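Local coordinates for protein TubZ (Clostridium botulinum C phage, PDB 4XCQ) that belongs to the tubulin/FtsZ family of nucleotide-binding proteins, as a phage-encoded TubZ that holds guanosine-5'-diphosphate in its Rossmann-like domain, at residues N36-D41 with Y56-G61; I82-S87 with Q116-K121; T97-T102 with I136-N141; S160-D165 with K211-L216. One frame throughout, in Å; residues are numbered along the deposited sequence.

How the contacts relate
The four contacts are spread around one mixed sheet: contact 4 within it, the others among the helices and loops flanking it. Along the chain contact 1 closes first, the segments of contacts 2 and 3 then alternate, and contact 4 follows. Contacts 1 and 3, centres about 16 Å apart, meet where T37 and C60 pack on T102, near the bound GDP. Contact 2 lies about 25 Å from contact 1, centre to centre, and helix 102-117 spans from contact 3 to it. Contact 4, about 19 Å from contact 3 between centres, touches it through M98 and L163. It joins strand 160-165 of the nucleotide-binding part to strand 211-217 of the C-terminal part, so one sheet runs through both.

Contact 1 of 4, residues N36-D41 with Y56-G61; sequences NTSKKD and YAEGCG
The N-capped turn that enters helix 39-43 meets the loop of 56-61 mainly through T37. Its hydroxyl, placed between the backbone N and the carbonyl carbon (chi1 62°), gives one hydrogen bond: OG1 of T37 donates to O of E58 over 3.0 Å, from well above the carbonyl plane. On the same residue, CB lies 3.8 Å from CB of A57, a small apolar touch beside the polar one. The turn itself is braced from within. OD1 of N36 accepts from N of S38 at 3.1 Å in an Asx turn, and OG of S38 then accepts from N of D41 at 3.2 Å as the N-cap. E58 starts out away from the turn, but its chain bends at chi2 (51°) and brings OE2 to 3.6 Å from N of K39. A carboxylate near the first turn of a helix would probably be favoured by the helix dipole, although this approach is a long one. Beyond the two segments, T37 and C60 both pack on T102 of helix 102-117, A57 and C60 reach Y70 of helix 64-71, and N36, closing strand 31-36, is paired by backbone bonds with Y52 of the edge strand 51-53 and with I54 just beyond it.

Contact 2 of 4, residues I82-S87 with Q116-K121; sequences IMEKFS and QMYPNK
M83 lies over Y118 and sets its sulfur beside K121. CB of M83 is 3.8 Å from CZ of Y118, near the phenolic end of the ring. CG sits beside the backbone N of M83 (chi1 -59°) and over one face of the ring: it is 3.7 Å from the centroid of Y118, a CH-pi contact, and 3.5 Å from CE2. The bend at chi2 keeps SD over the same face, 4.4 Å from the Y118 centroid and 20° off the normal, a Met-aromatic contact. Y118 follows helix 102-117 and begins the type I turn to K121 that leads into strand 122-129. It thus lies on the return of a beta-alpha-beta crossover from strand 91-97, and the contact ties that return to the last turn of helix 75-85; the Y118 side chain also touches I79, a turn earlier. Past the ring, SD of M83 meets the aliphatic part of K121, 3.7 Å from CD. CE, the tip, runs on extended (chi3 172°), past these close contacts. The ammonium group of K121 has NZ 3.6 Å from O of S87, but its hydrogen bond goes to O of C89.

Contact 3 of 4, residues T97-T102 with I136-N141; sequences TMAGGT and IDEHMN. With GDP (guanosine-5'-diphosphate), chain B.
E138 and N141, a turn apart on helix 136-152, press against the loop of 97-102, which holds the start of the glycine-rich GGTGSG signature by which the tubulin and FtsZ family holds its nucleotide. E138 comes first and touches with its near atoms: its carbonyl O faces CA of A99 at 3.4 Å in a CA-H...O contact, while its CB lies alongside CB of A99. The rest of the chain bends away, and its carboxylate pairs with K62 in a salt bridge. H139, next along, turns its back on the loop and packs on M297, I300 and I301 of helix 291-306. N141 then points at the loop. With CG beside the backbone N (chi1 -79°), its amide spans two successive carbonyls: ND2 gives weak hydrogen bonds to O of A99 at 3.4 Å and to O of G100 at 3.2 Å, the latter strongly bent at 120°. Its stronger partner is O of K62. M98 O also abuts the backbone of N141.

GDP occupies the other side of the loop. N of G101 and N of T102 both donate to O2B of GDP, at 2.6 and 2.8 Å, and CA of G100 passes 3.3 Å from O3A. The peptide between G100 and G101 is therefore used at both ends, its oxygen by the N141 amide and its N-H by the beta-phosphate. Donation to the oxygen would be expected to polarise the peptide slightly in favour of phosphate binding, though the bond that does so is weak.

Contact 4 of 4, residues S160-D165 with K211-L216; sequences SIYLLD and KSNVIL
I161 is the residue on which strands 160-165 and 211-216 close most tightly. Its N donates to O of K211 and its O accepts from N of N213, both at 2.7 Å, the alternating pattern of parallel strands. On the face bearing Y162 and N213 the side chains pack closely too: CB of N213 approaches the ring obliquely, 3.7 Å from CE1 of Y162, in an off-centre CH-pi contact. The amide stands nearly perpendicular to the ring (89°), and ND2 of N213 reaches OH of Y162 in a straight but weak bond of 3.5 Å, while OD1 is held by N of G286.

The loose part begins where the strands swing apart, their axes 50° from each other. CD1 of I215 makes only a distant touch, 4.4 Å from CE1 of Y162, and F186 of helix 172-187 touches both residues. Where the next rung would join L163 to N213, a water stands in: it accepts from N of L163 at 2.8 Å and donates to O of N213 at 3.0 Å. OG of S212, set anti to the backbone N (chi1 -171°), holds the same water at 2.6 Å and is also hydrogen-bonded to OE1 of Q290. The water thus probably makes up for the direct N-H...O=C bond that the diverging strands cannot form.

Contact 1 of 4, residues N36-D41 with Y56-G61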
loop_
_atom_site.group_PDB
_atom_site.type_symbol
_atom_site.label_atom_id
_atom_site.label_comp_id
_atom_site.label_asym_id
_atom_site.label_seq_id
_atom_site.Cartn_x
_atom_site.Cartn_y
_atom_site.Cartn_z
ATOM N N ASN A 36 8.778 -11.505 9.229
ATOM C CA ASN A 36 9.126 -10.707 10.401
ATOM C C ASN A 36 10.341 -11.245 11.153
ATOM O O ASN A 36 10.583 -12.451 11.199
ATOM C CB ASN A 36 7.934 -10.626 11.358
ATOM C CG ASN A 36 7.937 -9.354 12.185
ATOM O OD1 ASN A 36 8.990 -8.778 12.456
ATOM N ND2 ASN A 36 6.751 -8.912 12.593
ATOM N N THR A 37 11.107 -10.336 11.744
ATOM C CA THR A 37 12.203 -10.729 12.609
ATOM C C THR A 37 11.656 -11.196 13.956
ATOM O O THR A 37 12.298 -11.961 14.664
ATOM C CB THR A 37 13.190 -9.575 12.826
ATOM O OG1 THR A 37 12.518 -8.490 13.474
ATOM C CG2 THR A 37 13.754 -9.101 11.499
ATOM N N SER A 38 10.457 -10.733 14.293
ATOM C CA SER A 38 9.827 -11.071 15.563
ATOM C C SER A 38 8.922 -12.287 15.421
ATOM O O SER A 38 7.903 -12.237 14.728
ATOM C CB SER A 38 9.025 -9.877 16.096
ATOM O OG SER A 38 8.323 -10.211 17.283
ATOM N N LYS A 39 9.304 -13.379 16.079
ATOM C CA LYS A 39 8.509 -14.601 16.077
ATOM C C LYS A 39 7.228 -14.387 16.870
ATOM O O LYS A 39 6.195 -15.001 16.598
ATOM C CB LYS A 39 9.310 -15.771 16.661
ATOM C CG LYS A 39 8.585 -17.101 16.578
ATOM C CD LYS A 39 9.451 -18.254 17.035
ATOM C CE LYS A 39 8.703 -19.571 16.920
ATOM N NZ LYS A 39 9.547 -20.728 17.332
ATOM N N LYS A 40 7.318 -13.504 17.858
ATOM C CA LYS A 40 6.188 -13.133 18.699
ATOM C C LYS A 40 5.052 -12.522 17.883
ATOM O O LYS A 40 3.894 -12.913 18.034
ATOM C CB LYS A 40 6.643 -12.147 19.773
ATOM C CG LYS A 40 5.603 -11.834 20.832
ATOM C CD LYS A 40 5.752 -10.400 21.340
ATOM C CE LYS A 40 7.139 -9.828 21.045
ATOM N NZ LYS A 40 7.082 -8.500 20.368
ATOM N N ASP A 41 5.392 -11.555 17.032
ATOM C CA ASP A 41 4.410 -10.891 16.177
ATOM C C ASP A 41 3.751 -11.883 15.225
ATOM O O ASP A 41 2.542 -11.828 15.004
ATOM C CB ASP A 41 5.055 -9.762 15.361
ATOM C CG ASP A 41 5.564 -8.618 16.222
ATOM O OD1 ASP A 41 5.088 -8.448 17.365
ATOM O OD2 ASP A 41 6.448 -7.875 15.745
ATOM N N TYR A 56 17.075 -16.872 13.881
ATOM C CA TYR A 56 17.889 -16.311 14.961
ATOM C C TYR A 56 17.608 -14.834 15.232
ATOM O O TYR A 56 18.430 -14.145 15.837
ATOM C CB TYR A 56 19.378 -16.497 14.659
ATOM C CG TYR A 56 19.767 -17.917 14.308
ATOM C CD1 TYR A 56 20.024 -18.853 15.299
ATOM C CD2 TYR A 56 19.887 -18.317 12.983
ATOM C CE1 TYR A 56 20.385 -20.151 14.981
ATOM C CE2 TYR A 56 20.243 -19.610 12.655
ATOM C CZ TYR A 56 20.493 -20.523 13.657
ATOM O OH TYR A 56 20.852 -21.814 13.331
ATOM N N ALA A 57 16.447 -14.354 14.796
ATOM C CA ALA A 57 16.122 -12.936 14.917
ATOM C C ALA A 57 15.055 -12.639 15.973
ATOM O O ALA A 57 14.269 -13.510 16.359
ATOM C CB ALA A 57 15.676 -12.386 13.564
ATOM N N GLU A 58 15.048 -11.393 16.434
ATOM C CA GLU A 58 13.978 -10.880 17.279
ATOM C C GLU A 58 13.631 -9.465 16.835
ATOM O O GLU A 58 14.213 -8.955 15.875
ATOM C CB GLU A 58 14.381 -10.907 18.755
ATOM C CG GLU A 58 13.256 -11.331 19.705
ATOM C CD GLU A 58 12.578 -12.633 19.293
ATOM O OE1 GLU A 58 13.250 -13.689 19.302
ATOM O OE2 GLU A 58 11.374 -12.596 18.957
ATOM N N GLY A 59 12.682 -8.844 17.532
ATOM C CA GLY A 59 12.247 -7.492 17.230
ATOM C C GLY A 59 13.399 -6.513 17.293
ATOM O O GLY A 59 14.269 -6.627 18.150
ATOM N N CYS A 60 13.408 -5.550 16.381
ATOM C CA CYS A 60 14.565 -4.677 16.232
ATOM C C CYS A 60 14.355 -3.291 16.823
ATOM O O CYS A 60 15.220 -2.430 16.690
ATOM C CB CYS A 60 14.947 -4.560 14.755
ATOM S SG CYS A 60 15.442 -6.129 14.024
ATOM N N GLY A 61 13.215 -3.084 17.478
ATOM C CA GLY A 61 12.935 -1.837 18.174
ATOM C C GLY A 61 13.159 -0.603 17.322
ATOM O O GLY A 61 13.811 0.348 17.765
#

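Contact 2 of 4, residues I82-S87 with Q116-K121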
loop_
_atom_site.group_PDB
_atom_site.type_symbol
_atom_site.label_atom_id
_atom_site.label_comp_id
_atom_site.label_asym_id
_atom_site.label_seq_id
_atom_site.Cartn_x
_atom_site.Cartn_y
_atom_site.Cartn_z
ATOM N N ILE A 82 8.250 -16.930 -1.233
ATOM C CA ILE A 82 7.138 -16.267 -1.902
ATOM C C ILE A 82 6.859 -16.828 -3.294
ATOM O O ILE A 82 5.753 -17.283 -3.582
ATOM C CB ILE A 82 7.400 -14.762 -2.029
ATOM C CG1 ILE A 82 7.666 -14.163 -0.645
ATOM C CG2 ILE A 82 6.227 -14.078 -2.720
ATOM C CD1 ILE A 82 8.100 -12.716 -0.664
ATOM N N MET A 83 7.877 -16.811 -4.146
ATOM C CA MET A 83 7.699 -17.111 -5.561
ATOM C C MET A 83 7.406 -18.578 -5.864
ATOM O O MET A 83 6.779 -18.884 -6.876
ATOM C CB MET A 83 8.940 -16.666 -6.338
ATOM C CG MET A 83 9.241 -15.189 -6.190
ATOM S SD MET A 83 7.896 -14.158 -6.794
ATOM C CE MET A 83 8.453 -12.537 -6.275
ATOM N N GLU A 84 7.853 -19.487 -5.003
ATOM C CA GLU A 84 7.663 -20.908 -5.286
ATOM C C GLU A 84 6.485 -21.520 -4.528
ATOM O O GLU A 84 5.915 -22.514 -4.972
ATOM C CB GLU A 84 8.944 -21.688 -4.988
ATOM C CG GLU A 84 10.107 -21.321 -5.906
ATOM C CD GLU A 84 9.787 -21.528 -7.380
ATOM O OE1 GLU A 84 9.126 -22.534 -7.719
ATOM O OE2 GLU A 84 10.197 -20.680 -8.202
ATOM N N LYS A 85 6.111 -20.929 -3.397
ATOM C CA LYS A 85 4.905 -21.362 -2.692
ATOM C C LYS A 85 3.658 -20.807 -3.379
ATOM O O LYS A 85 2.615 -21.459 -3.420
ATOM C CB LYS A 85 4.941 -20.929 -1.224
ATOM C CG LYS A 85 3.651 -21.207 -0.457
ATOM C CD LYS A 85 3.285 -22.685 -0.499
ATOM C CE LYS A 85 1.892 -22.935 0.060
ATOM N NZ LYS A 85 1.481 -24.354 -0.140
ATOM N N PHE A 86 3.779 -19.598 -3.918
ATOM C CA PHE A 86 2.679 -18.952 -4.627
ATOM C C PHE A 86 3.067 -18.699 -6.079
ATOM O O PHE A 86 3.050 -17.561 -6.548
ATOM C CB PHE A 86 2.294 -17.641 -3.946
ATOM C CG PHE A 86 2.082 -17.766 -2.464
ATOM C CD1 PHE A 86 0.823 -18.026 -1.951
ATOM C CD2 PHE A 86 3.142 -17.621 -1.583
ATOM C CE1 PHE A 86 0.626 -18.138 -0.591
ATOM C CE2 PHE A 86 2.949 -17.735 -0.225
ATOM C CZ PHE A 86 1.690 -17.991 0.272
ATOM N N SER A 87 3.415 -19.773 -6.782
ATOM C CA SER A 87 3.957 -19.671 -8.132
ATOM C C SER A 87 2.925 -19.170 -9.137
ATOM O O SER A 87 3.277 -18.564 -10.149
ATOM C CB SER A 87 4.513 -21.026 -8.576
ATOM O OG SER A 87 3.577 -22.059 -8.320
ATOM N N GLN A 116 14.314 -8.035 -9.852
ATOM C CA GLN A 116 15.361 -8.451 -10.773
ATOM C C GLN A 116 15.313 -9.955 -11.027
ATOM O O GLN A 116 15.549 -10.408 -12.147
ATOM C CB GLN A 116 16.738 -8.042 -10.237
ATOM C CG GLN A 116 16.858 -6.557 -9.894
ATOM C CD GLN A 116 16.698 -5.645 -11.105
ATOM O OE1 GLN A 116 16.968 -6.041 -12.243
ATOM N NE2 GLN A 116 16.254 -4.416 -10.862
ATOM N N MET A 117 14.995 -10.722 -9.988
ATOM C CA MET A 117 14.951 -12.176 -10.106
ATOM C C MET A 117 13.723 -12.647 -10.881
ATOM O O MET A 117 13.788 -13.626 -11.625
ATOM C CB MET A 117 14.978 -12.824 -8.720
ATOM C CG MET A 117 16.236 -12.521 -7.925
ATOM S SD MET A 117 16.278 -13.355 -6.329
ATOM C CE MET A 117 16.374 -15.071 -6.834
ATOM N N TYR A 118 12.606 -11.947 -10.705
ATOM C CA TYR A 118 11.367 -12.298 -11.388
ATOM C C TYR A 118 10.775 -11.061 -12.050
ATOM O O TYR A 118 9.849 -10.446 -11.520
ATOM C CB TYR A 118 10.378 -12.933 -10.408
ATOM C CG TYR A 118 10.954 -14.153 -9.718
ATOM C CD1 TYR A 118 10.752 -15.427 -10.231
ATOM C CD2 TYR A 118 11.727 -14.027 -8.570
ATOM C CE1 TYR A 118 11.286 -16.540 -9.613
ATOM C CE2 TYR A 118 12.272 -15.137 -7.948
ATOM C CZ TYR A 118 12.046 -16.390 -8.473
ATOM O OH TYR A 118 12.581 -17.500 -7.858
ATOM N N PRO A 119 11.327 -10.696 -13.218
ATOM C CA PRO A 119 11.022 -9.463 -13.953
ATOM C C PRO A 119 9.594 -9.390 -14.481
ATOM O O PRO A 119 9.048 -8.293 -14.594
ATOM C CB PRO A 119 12.015 -9.497 -15.123
ATOM C CG PRO A 119 13.086 -10.449 -14.700
ATOM C CD PRO A 119 12.382 -11.478 -13.885
ATOM N N ASN A 120 8.999 -10.535 -14.796
ATOM C CA ASN A 120 7.701 -10.541 -15.453
ATOM C C ASN A 120 6.510 -10.654 -14.503
ATOM O O ASN A 120 5.371 -10.781 -14.944
ATOM C CB ASN A 120 7.659 -11.662 -16.489
ATOM C CG ASN A 120 8.552 -11.375 -17.683
ATOM O OD1 ASN A 120 8.636 -10.238 -18.148
ATOM N ND2 ASN A 120 9.226 -12.405 -18.181
ATOM N N LYS A 121 6.767 -10.593 -13.201
ATOM C CA LYS A 121 5.684 -10.430 -12.238
ATOM C C LYS A 121 5.490 -8.949 -11.945
ATOM O O LYS A 121 6.403 -8.151 -12.154
ATOM C CB LYS A 121 5.967 -11.200 -10.947
ATOM C CG LYS A 121 5.830 -12.702 -11.104
ATOM C CD LYS A 121 5.896 -13.424 -9.776
ATOM C CE LYS A 121 5.686 -14.917 -9.972
ATOM N NZ LYS A 121 4.384 -15.196 -10.643
#

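Contact 3 of 4, residues T97-T102 with I136-N141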
loop_
_atom_site.group_PDB
_atom_site.type_symbol
_atom_site.label_atom_id
_atom_site.label_comp_id
_atom_site.label_asym_id
_atom_site.label_seq_id
_atom_site.Cartn_x
_atom_site.Cartn_y
_atom_site.Cartn_z
ATOM N N THR A 97 5.138 -0.738 7.209
ATOM C CA THR A 97 5.232 0.576 7.817
ATOM C C THR A 97 6.641 1.105 7.575
ATOM O O THR A 97 7.589 0.333 7.423
ATOM C CB THR A 97 4.922 0.536 9.317
ATOM O OG1 THR A 97 5.815 -0.377 9.970
ATOM C CG2 THR A 97 3.476 0.095 9.548
ATOM N N MET A 98 6.784 2.420 7.523
ATOM C CA MET A 98 8.031 2.997 7.057
ATOM C C MET A 98 8.875 3.559 8.204
ATOM O O MET A 98 10.082 3.760 8.057
ATOM C CB MET A 98 7.729 4.066 5.996
ATOM C CG MET A 98 6.974 3.494 4.790
ATOM S SD MET A 98 6.284 4.701 3.633
ATOM C CE MET A 98 7.783 5.386 2.939
ATOM N N ALA A 99 8.248 3.778 9.355
ATOM C CA ALA A 99 8.962 4.294 10.522
ATOM C C ALA A 99 9.545 3.174 11.389
ATOM O O ALA A 99 10.298 3.439 12.327
ATOM C CB ALA A 99 8.040 5.173 11.355
ATOM N N GLY A 100 9.202 1.930 11.073
ATOM C CA GLY A 100 9.668 0.789 11.842
ATOM C C GLY A 100 11.098 0.377 11.536
ATOM O O GLY A 100 11.838 1.106 10.876
ATOM N N GLY A 101 11.493 -0.797 12.023
ATOM C CA GLY A 101 12.838 -1.296 11.804
ATOM C C GLY A 101 12.920 -2.362 10.722
ATOM O O GLY A 101 13.743 -2.280 9.808
ATOM N N THR A 102 12.068 -3.372 10.814
ATOM C CA THR A 102 12.136 -4.472 9.863
ATOM C C THR A 102 11.294 -4.198 8.620
ATOM O O THR A 102 11.663 -4.589 7.514
ATOM C CB THR A 102 11.706 -5.787 10.519
ATOM O OG1 THR A 102 10.282 -5.828 10.623
ATOM C CG2 THR A 102 12.313 -5.884 11.900
ATOM N N ILE A 136 12.574 11.924 15.436
ATOM C CA ILE A 136 13.556 12.022 14.365
ATOM C C ILE A 136 13.867 10.669 13.729
ATOM O O ILE A 136 13.743 10.521 12.515
ATOM C CB ILE A 136 14.859 12.670 14.885
ATOM C CG1 ILE A 136 14.583 14.111 15.323
ATOM C CG2 ILE A 136 15.942 12.646 13.818
ATOM C CD1 ILE A 136 15.703 14.746 16.123
ATOM N N ASP A 137 14.243 9.685 14.544
ATOM C CA ASP A 137 14.576 8.351 14.042
ATOM C C ASP A 137 13.451 7.734 13.218
ATOM O O ASP A 137 13.691 7.178 12.142
ATOM C CB ASP A 137 14.931 7.410 15.197
ATOM C CG ASP A 137 16.313 7.674 15.765
ATOM O OD1 ASP A 137 17.082 8.436 15.150
ATOM O OD2 ASP A 137 16.633 7.106 16.827
ATOM N N GLU A 138 12.229 7.826 13.737
ATOM C CA GLU A 138 11.055 7.294 13.057
ATOM C C GLU A 138 10.864 7.952 11.689
ATOM O O GLU A 138 10.542 7.286 10.704
ATOM C CB GLU A 138 9.802 7.489 13.917
ATOM C CG GLU A 138 9.693 6.534 15.092
ATOM C CD GLU A 138 10.402 7.032 16.337
ATOM O OE1 GLU A 138 11.283 7.915 16.224
ATOM O OE2 GLU A 138 10.077 6.529 17.436
ATOM N N HIS A 139 11.068 9.263 11.633
ATOM C CA HIS A 139 10.965 9.973 10.370
ATOM C C HIS A 139 12.166 9.679 9.474
ATOM O O HIS A 139 11.998 9.432 8.280
ATOM C CB HIS A 139 10.809 11.475 10.609
ATOM C CG HIS A 139 9.416 11.878 10.955
ATOM N ND1 HIS A 139 8.884 11.729 12.228
ATOM C CD2 HIS A 139 8.416 12.384 10.193
ATOM C CE1 HIS A 139 7.638 12.152 12.225
ATOM N NE2 HIS A 139 7.322 12.550 11.017
ATOM N N MET A 140 13.368 9.677 10.048
ATOM C CA MET A 140 14.565 9.317 9.291
ATOM C C MET A 140 14.453 7.920 8.686
ATOM O O MET A 140 14.971 7.666 7.597
ATOM C CB MET A 140 15.815 9.394 10.169
ATOM C CG MET A 140 16.176 10.795 10.614
ATOM S SD MET A 140 17.946 11.004 10.859
ATOM C CE MET A 140 18.495 11.049 9.151
ATOM N N ASN A 141 13.780 7.018 9.395
ATOM C CA ASN A 141 13.561 5.664 8.894
ATOM C C ASN A 141 12.623 5.654 7.684
ATOM O O ASN A 141 12.842 4.913 6.723
ATOM C CB ASN A 141 13.002 4.766 10.006
ATOM C CG ASN A 141 14.079 4.284 10.974
ATOM O OD1 ASN A 141 15.255 4.629 10.843
ATOM N ND2 ASN A 141 13.671 3.504 11.969
HETATM P PB GDP B . 8.538 -2.875 12.340
HETATM O O1B GDP B . 8.298 -2.676 10.858
HETATM O O2B GDP B . 10.028 -2.907 12.612
HETATM O O3B GDP B . 7.910 -4.169 12.806
HETATM O O3A GDP B . 7.911 -1.647 13.150
HETATM P PA GDP B . 6.347 -1.289 13.115
HETATM O O1A GDP B . 5.682 -1.521 14.449
HETATM O O2A GDP B . 5.619 -2.015 12.005
HETATM O "O5'" GDP B . 6.473 0.274 12.783
HETATM C "C5'" GDP B . 6.310 1.263 13.786
HETATM C "C4'" GDP B . 5.864 2.510 13.050
HETATM O "O4'" GDP B . 4.929 2.098 12.051
HETATM C "C3'" GDP B . 5.150 3.459 13.988
HETATM O "O3'" GDP B . 5.911 4.662 14.054
HETATM C "C2'" GDP B . 3.792 3.710 13.362
HETATM O "O2'" GDP B . 3.796 5.005 12.755
HETATM C "C1'" GDP B . 3.640 2.678 12.259
HETATM N N9 GDP B . 2.724 1.553 12.592
HETATM C C8 GDP B . 3.030 0.528 13.414
HETATM N N7 GDP B . 2.012 -0.362 13.505
HETATM C C5 GDP B . 1.024 0.086 12.708
HETATM C C6 GDP B . -0.333 -0.380 12.341
HETATM O O6 GDP B . -0.791 -1.442 12.821
HETATM N N1 GDP B . -1.049 0.366 11.487
HETATM C C2 GDP B . -0.571 1.512 10.962
HETATM N N2 GDP B . -1.362 2.207 10.106
HETATM N N3 GDP B . 0.665 1.999 11.257
HETATM C C4 GDP B . 1.495 1.344 12.104
#

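Contact 4 of 4, residues S160-D165 with K211-L216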
loop_
_atom_site.group_PDB
_atom_site.type_symbol
_atom_site.label_atom_id
_atom_site.label_comp_id
_atom_site.label_asym_id
_atom_site.label_seq_id
_atom_site.Cartn_x
_atom_site.Cartn_y
_atom_site.Cartn_z
ATOM N N SER A 160 3.637 -0.520 -8.390
ATOM C CA SER A 160 2.418 0.110 -7.893
ATOM C C SER A 160 2.634 0.585 -6.457
ATOM O O SER A 160 3.154 -0.157 -5.625
ATOM C CB SER A 160 1.244 -0.863 -7.961
ATOM O OG SER A 160 0.960 -1.213 -9.304
ATOM N N ILE A 161 2.242 1.823 -6.169
ATOM C CA ILE A 161 2.450 2.388 -4.843
ATOM C C ILE A 161 1.146 2.808 -4.166
ATOM O O ILE A 161 0.429 3.678 -4.655
ATOM C CB ILE A 161 3.383 3.606 -4.891
ATOM C CG1 ILE A 161 4.760 3.208 -5.428
ATOM C CG2 ILE A 161 3.525 4.213 -3.509
ATOM C CD1 ILE A 161 5.715 4.384 -5.588
ATOM N N TYR A 162 0.855 2.175 -3.034
ATOM C CA TYR A 162 -0.257 2.574 -2.177
ATOM C C TYR A 162 0.302 3.268 -0.938
ATOM O O TYR A 162 0.807 2.614 -0.016
ATOM C CB TYR A 162 -1.106 1.361 -1.796
ATOM C CG TYR A 162 -1.717 0.671 -2.993
ATOM C CD1 TYR A 162 -3.005 0.972 -3.409
ATOM C CD2 TYR A 162 -0.995 -0.269 -3.722
ATOM C CE1 TYR A 162 -3.564 0.351 -4.514
ATOM C CE2 TYR A 162 -1.543 -0.896 -4.826
ATOM C CZ TYR A 162 -2.829 -0.582 -5.219
ATOM O OH TYR A 162 -3.382 -1.202 -6.315
ATOM N N LEU A 163 0.232 4.595 -0.927
ATOM C CA LEU A 163 0.893 5.377 0.114
ATOM C C LEU A 163 -0.092 5.866 1.172
ATOM O O LEU A 163 -0.962 6.695 0.893
ATOM C CB LEU A 163 1.642 6.565 -0.501
ATOM C CG LEU A 163 2.679 7.243 0.408
ATOM C CD1 LEU A 163 3.728 6.246 0.904
ATOM C CD2 LEU A 163 3.343 8.431 -0.290
ATOM N N LEU A 164 0.063 5.351 2.390
ATOM C CA LEU A 164 -0.860 5.641 3.482
ATOM C C LEU A 164 -0.258 6.600 4.504
ATOM O O LEU A 164 0.956 6.600 4.731
ATOM C CB LEU A 164 -1.283 4.345 4.175
ATOM C CG LEU A 164 -1.916 3.258 3.307
ATOM C CD1 LEU A 164 -2.153 1.988 4.132
ATOM C CD2 LEU A 164 -3.214 3.751 2.677
ATOM N N ASP A 165 -1.117 7.401 5.129
ATOM C CA ASP A 165 -0.676 8.435 6.065
ATOM C C ASP A 165 -1.346 8.300 7.434
ATOM O O ASP A 165 -2.541 8.583 7.582
ATOM C CB ASP A 165 -0.959 9.824 5.484
ATOM C CG ASP A 165 -0.260 10.940 6.251
ATOM O OD1 ASP A 165 0.347 10.669 7.312
ATOM O OD2 ASP A 165 -0.337 12.100 5.792
ATOM N N LYS A 211 3.328 3.493 -10.649
ATOM C CA LYS A 211 3.298 4.708 -9.824
ATOM C C LYS A 211 2.257 4.635 -8.696
ATOM O O LYS A 211 1.936 3.554 -8.200
ATOM C CB LYS A 211 3.067 5.950 -10.690
ATOM C CG LYS A 211 4.142 6.163 -11.747
ATOM C CD LYS A 211 4.124 7.582 -12.283
ATOM C CE LYS A 211 3.955 7.609 -13.797
ATOM N NZ LYS A 211 2.619 7.104 -14.225
ATOM N N SER A 212 1.736 5.786 -8.295
ATOM C CA SER A 212 0.947 5.871 -7.070
ATOM C C SER A 212 -0.558 5.738 -7.301
ATOM O O SER A 212 -1.139 6.451 -8.117
ATOM C CB SER A 212 1.244 7.191 -6.354
ATOM O OG SER A 212 0.648 7.214 -5.076
ATOM N N ASN A 213 -1.181 4.823 -6.562
ATOM C CA ASN A 213 -2.618 4.603 -6.653
ATOM C C ASN A 213 -3.364 5.066 -5.388
ATOM O O ASN A 213 -2.812 5.050 -4.286
ATOM C CB ASN A 213 -2.904 3.124 -6.942
ATOM C CG ASN A 213 -2.223 2.628 -8.225
ATOM O OD1 ASN A 213 -1.750 3.420 -9.044
ATOM N ND2 ASN A 213 -2.177 1.311 -8.399
ATOM N N VAL A 214 -4.609 5.505 -5.569
ATOM C CA VAL A 214 -5.459 5.974 -4.473
ATOM C C VAL A 214 -6.871 5.401 -4.616
ATOM O O VAL A 214 -7.419 5.370 -5.716
ATOM C CB VAL A 214 -5.535 7.524 -4.431
ATOM C CG1 VAL A 214 -6.555 7.996 -3.403
ATOM C CG2 VAL A 214 -4.167 8.125 -4.137
ATOM N N ILE A 215 -7.456 4.942 -3.511
ATOM C CA ILE A 215 -8.821 4.418 -3.538
ATOM C C ILE A 215 -9.750 5.302 -2.711
ATOM O O ILE A 215 -9.456 5.615 -1.560
ATOM C CB ILE A 215 -8.895 2.969 -3.008
ATOM C CG1 ILE A 215 -7.826 2.096 -3.672
ATOM C CG2 ILE A 215 -10.291 2.390 -3.227
ATOM C CD1 ILE A 215 -7.701 0.693 -3.070
ATOM N N LEU A 216 -10.873 5.693 -3.305
ATOM C CA LEU A 216 -11.794 6.634 -2.680
ATOM C C LEU A 216 -13.220 6.107 -2.680
ATOM O O LEU A 216 -13.658 5.481 -3.643
ATOM C CB LEU A 216 -11.757 7.984 -3.408
ATOM C CG LEU A 216 -10.417 8.716 -3.495
ATOM C CD1 LEU A 216 -10.448 9.749 -4.606
ATOM C CD2 LEU A 216 -10.071 9.373 -2.164
HETATM O O HOH W 1 -0.519 6.338 -2.932
#